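Local coordinates for protein sorbitol-6-phosphate dehydrogenase (Erwinia amylovora CFBP1430, PDB 5O3Z) that probably catalyses the interconversion of sorbitol 6-phosphate and fructose 6-phosphate as a short-chain dehydrogenase/reductase, at residues 94-104 with 152-160. Residues are numbered along the deposited sequence; the frame is centred on the assembly and turned at random.
Sequences GVAKAAPITQF and SKHNSGYSA
H154 and P100 illustrate how a turn leading into a helix can be fitted against a neighbouring loop. P100 CD sits over the centre of the H154 imidazole, 4.2 Å from its centroid, in a CH-pi contact, while K153 CG lies over the opposite face. The same histidine uses its backbone: H154 O accepts the N-H of A99 at 2.8 Å on an in-plane lone pair, and a CA-H...O contact from A98 CA (3.0 Å) reaches the same oxygen. A chi1 of -164° sets the F104 side chain opposite its own backbone N, which brings the ring up against the start of the helix, with H154 O near its edge. S156 OG stands over one ring face, 3.6 Å from F104 CD2, and the ring's CZ comes equally close to the backbone N of G157, a residue with no side chain to intervene. Farther along, the Y158 ring receives A96 CB over its centre, a second CH-pi contact at 4.1 Å to the centroid, with V95 O 3.5 Å from Y158 CD1. A water links A99 O to S156 N, so an N-H group of the first helical turn is met through water by a loop carbonyl. D175 of the second subunit bonds to the backbone N of both H154 and I101, tying the same junction to the interface. Y158 occupies the tyrosine position of the YxxxK motif, catalytic in relatives. The chemistry therefore implies a join in which H154 O takes the one direct bond, water carries polar pairing on to the helix start, and an apolar methyl lies over one face of this tyrosine.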
loop_
_atom_site.group_PDB
_atom_site.type_symbol
_atom_site.label_atom_id
_atom_site.label_comp_id
_atom_site.label_asym_id
_atom_site.label_seq_id
_atom_site.Cartn_x
_atom_site.Cartn_y
_atom_site.Cartn_z
ATOM N N GLY A 94 16.264 -14.277 12.147
ATOM C CA GLY A 94 14.905 -14.832 12.153
ATOM C C GLY A 94 14.594 -15.716 10.970
ATOM O O GLY A 94 14.975 -15.385 9.837
ATOM N N VAL A 95 13.893 -16.824 11.246
ATOM C CA VAL A 95 13.565 -17.878 10.254
ATOM C C VAL A 95 12.064 -18.249 10.335
ATOM O O VAL A 95 11.375 -17.909 11.308
ATOM C CB VAL A 95 14.463 -19.156 10.390
ATOM C CG1 VAL A 95 15.874 -18.796 10.841
ATOM C CG2 VAL A 95 13.883 -20.200 11.342
ATOM N N ALA A 96 11.584 -18.955 9.311
ATOM C CA ALA A 96 10.165 -19.237 9.153
ATOM C C ALA A 96 9.829 -20.600 9.763
ATOM O O ALA A 96 10.529 -21.587 9.510
ATOM C CB ALA A 96 9.784 -19.200 7.674
ATOM N N LYS A 97 8.777 -20.633 10.585
ATOM C CA LYS A 97 8.175 -21.895 11.041
ATOM C C LYS A 97 6.685 -21.963 10.669
ATOM O O LYS A 97 5.892 -21.071 11.054
ATOM C CB LYS A 97 8.346 -22.125 12.554
ATOM C CG LYS A 97 7.777 -23.474 13.017
ATOM C CD LYS A 97 8.289 -24.665 12.192
ATOM C CE LYS A 97 7.549 -25.975 12.466
ATOM N NZ LYS A 97 8.106 -26.690 13.645
ATOM N N ALA A 98 6.331 -23.042 9.959
ATOM C CA ALA A 98 5.074 -23.178 9.288
ATOM C C ALA A 98 4.185 -24.184 9.997
ATOM O O ALA A 98 4.640 -25.279 10.348
ATOM C CB ALA A 98 5.301 -23.657 7.858
ATOM N N ALA A 99 2.913 -23.810 10.156
ATOM C CA ALA A 99 1.847 -24.669 10.669
ATOM C C ALA A 99 0.560 -23.855 10.556
ATOM O O ALA A 99 0.584 -22.636 10.855
ATOM C CB ALA A 99 2.077 -25.027 12.138
ATOM N N PRO A 100 -0.560 -24.514 10.181
ATOM C CA PRO A 100 -1.852 -23.755 10.144
ATOM C C PRO A 100 -2.165 -23.230 11.519
ATOM O O PRO A 100 -1.688 -23.798 12.504
ATOM C CB PRO A 100 -2.889 -24.783 9.677
ATOM C CG PRO A 100 -2.245 -26.113 9.871
ATOM C CD PRO A 100 -0.747 -25.924 9.773
ATOM N N ILE A 101 -2.883 -22.103 11.571
ATOM C CA ILE A 101 -3.209 -21.435 12.850
ATOM C C ILE A 101 -3.760 -22.433 13.905
ATOM O O ILE A 101 -3.415 -22.350 15.098
ATOM C CB ILE A 101 -4.161 -20.223 12.628
ATOM C CG1 ILE A 101 -4.447 -19.492 13.945
ATOM C CG2 ILE A 101 -5.503 -20.649 12.040
ATOM C CD1 ILE A 101 -3.252 -18.889 14.659
ATOM N N THR A 102 -4.568 -23.403 13.461
ATOM C CA THR A 102 -5.221 -24.360 14.377
ATOM C C THR A 102 -4.220 -25.344 15.078
ATOM O O THR A 102 -4.615 -26.034 16.006
ATOM C CB THR A 102 -6.384 -25.131 13.679
ATOM O OG1 THR A 102 -5.926 -25.649 12.421
ATOM C CG2 THR A 102 -7.610 -24.203 13.424
ATOM N N GLN A 103 -2.958 -25.402 14.629
ATOM C CA GLN A 103 -1.871 -26.180 15.263
ATOM C C GLN A 103 -0.620 -25.341 15.595
ATOM O O GLN A 103 0.436 -25.919 15.932
ATOM C CB GLN A 103 -1.411 -27.335 14.349
ATOM C CG GLN A 103 -2.496 -28.242 13.801
ATOM C CD GLN A 103 -2.087 -28.989 12.506
ATOM O OE1 GLN A 103 -0.902 -29.086 12.128
ATOM N NE2 GLN A 103 -3.086 -29.533 11.830
ATOM N N PHE A 104 -0.718 -24.004 15.535
ATOM C CA PHE A 104 0.490 -23.151 15.567
ATOM C C PHE A 104 0.745 -22.904 17.013
ATOM O O PHE A 104 -0.171 -22.570 17.724
ATOM C CB PHE A 104 0.299 -21.817 14.790
ATOM C CG PHE A 104 1.595 -21.109 14.471
ATOM C CD1 PHE A 104 2.391 -20.580 15.491
ATOM C CD2 PHE A 104 2.038 -20.981 13.156
ATOM C CE1 PHE A 104 3.585 -19.962 15.205
ATOM C CE2 PHE A 104 3.235 -20.361 12.888
ATOM C CZ PHE A 104 4.011 -19.862 13.906
ATOM N N SER A 152 1.370 -14.669 5.067
ATOM C CA SER A 152 1.807 -15.988 4.569
ATOM C C SER A 152 0.931 -17.026 5.197
ATOM O O SER A 152 0.663 -16.997 6.400
ATOM C CB SER A 152 3.296 -16.219 4.884
ATOM O OG SER A 152 3.672 -17.524 4.440
ATOM N N LYS A 153 0.363 -17.860 4.350
ATOM C CA LYS A 153 -0.463 -18.965 4.748
ATOM C C LYS A 153 0.414 -19.896 5.571
ATOM O O LYS A 153 1.552 -20.095 5.200
ATOM C CB LYS A 153 -0.977 -19.675 3.500
ATOM C CG LYS A 153 -1.990 -20.768 3.768
ATOM C CD LYS A 153 -2.652 -21.243 2.496
ATOM C CE LYS A 153 -3.850 -22.067 2.857
ATOM N NZ LYS A 153 -4.442 -22.771 1.679
ATOM N N HIS A 154 -0.066 -20.356 6.721
ATOM C CA HIS A 154 0.694 -21.246 7.656
ATOM C C HIS A 154 1.937 -20.625 8.302
ATOM O O HIS A 154 2.735 -21.301 8.893
ATOM C CB HIS A 154 1.020 -22.602 6.990
ATOM C CG HIS A 154 -0.201 -23.328 6.497
ATOM N ND1 HIS A 154 -0.148 -24.487 5.740
ATOM C CD2 HIS A 154 -1.521 -23.065 6.673
ATOM C CE1 HIS A 154 -1.374 -24.900 5.465
ATOM N NE2 HIS A 154 -2.228 -24.066 6.037
ATOM N N ASN A 155 2.076 -19.319 8.221
ATOM C CA ASN A 155 3.239 -18.668 8.702
ATOM C C ASN A 155 2.907 -17.446 9.476
ATOM O O ASN A 155 3.615 -16.455 9.392
ATOM C CB ASN A 155 4.134 -18.348 7.504
ATOM C CG ASN A 155 4.950 -19.543 7.075
ATOM O OD1 ASN A 155 5.926 -19.878 7.743
ATOM N ND2 ASN A 155 4.526 -20.227 5.997
ATOM N N SER A 156 1.855 -17.549 10.288
ATOM C CA SER A 156 1.371 -16.432 11.095
ATOM C C SER A 156 2.415 -15.746 11.966
ATOM O O SER A 156 2.442 -14.514 12.049
ATOM C CB SER A 156 0.124 -16.858 11.900
ATOM O OG SER A 156 0.454 -17.745 12.968
ATOM N N GLY A 157 3.263 -16.546 12.639
ATOM C CA GLY A 157 4.263 -16.010 13.520
ATOM C C GLY A 157 5.284 -15.170 12.805
ATOM O O GLY A 157 5.628 -14.037 13.202
ATOM N N TYR A 158 5.709 -15.724 11.683
ATOM C CA TYR A 158 6.613 -15.048 10.774
ATOM C C TYR A 158 6.010 -13.746 10.161
ATOM O O TYR A 158 6.623 -12.732 10.246
ATOM C CB TYR A 158 7.115 -16.047 9.725
ATOM C CG TYR A 158 8.358 -15.583 8.943
ATOM C CD1 TYR A 158 9.593 -15.435 9.581
ATOM C CD2 TYR A 158 8.288 -15.306 7.558
ATOM C CE1 TYR A 158 10.733 -15.045 8.874
ATOM C CE2 TYR A 158 9.425 -14.898 6.835
ATOM C CZ TYR A 158 10.652 -14.786 7.501
ATOM O OH TYR A 158 11.799 -14.368 6.847
ATOM N N SER A 159 4.794 -13.768 9.621
ATOM C CA SER A 159 4.198 -12.542 9.076
ATOM C C SER A 159 3.924 -11.444 10.100
ATOM O O SER A 159 4.205 -10.293 9.867
ATOM C CB SER A 159 2.937 -12.843 8.294
ATOM O OG SER A 159 3.278 -13.424 7.028
ATOM N N ALA A 160 3.383 -11.827 11.234
ATOM C CA ALA A 160 3.141 -10.909 12.316
ATOM C C ALA A 160 4.438 -10.125 12.671
ATOM O O ALA A 160 4.455 -8.890 12.806
ATOM C CB ALA A 160 2.603 -11.692 13.519
HETATM O O HOH W 1 5.644 -18.603 11.376
HETATM O O HOH W 2 -0.183 -19.745 10.545
#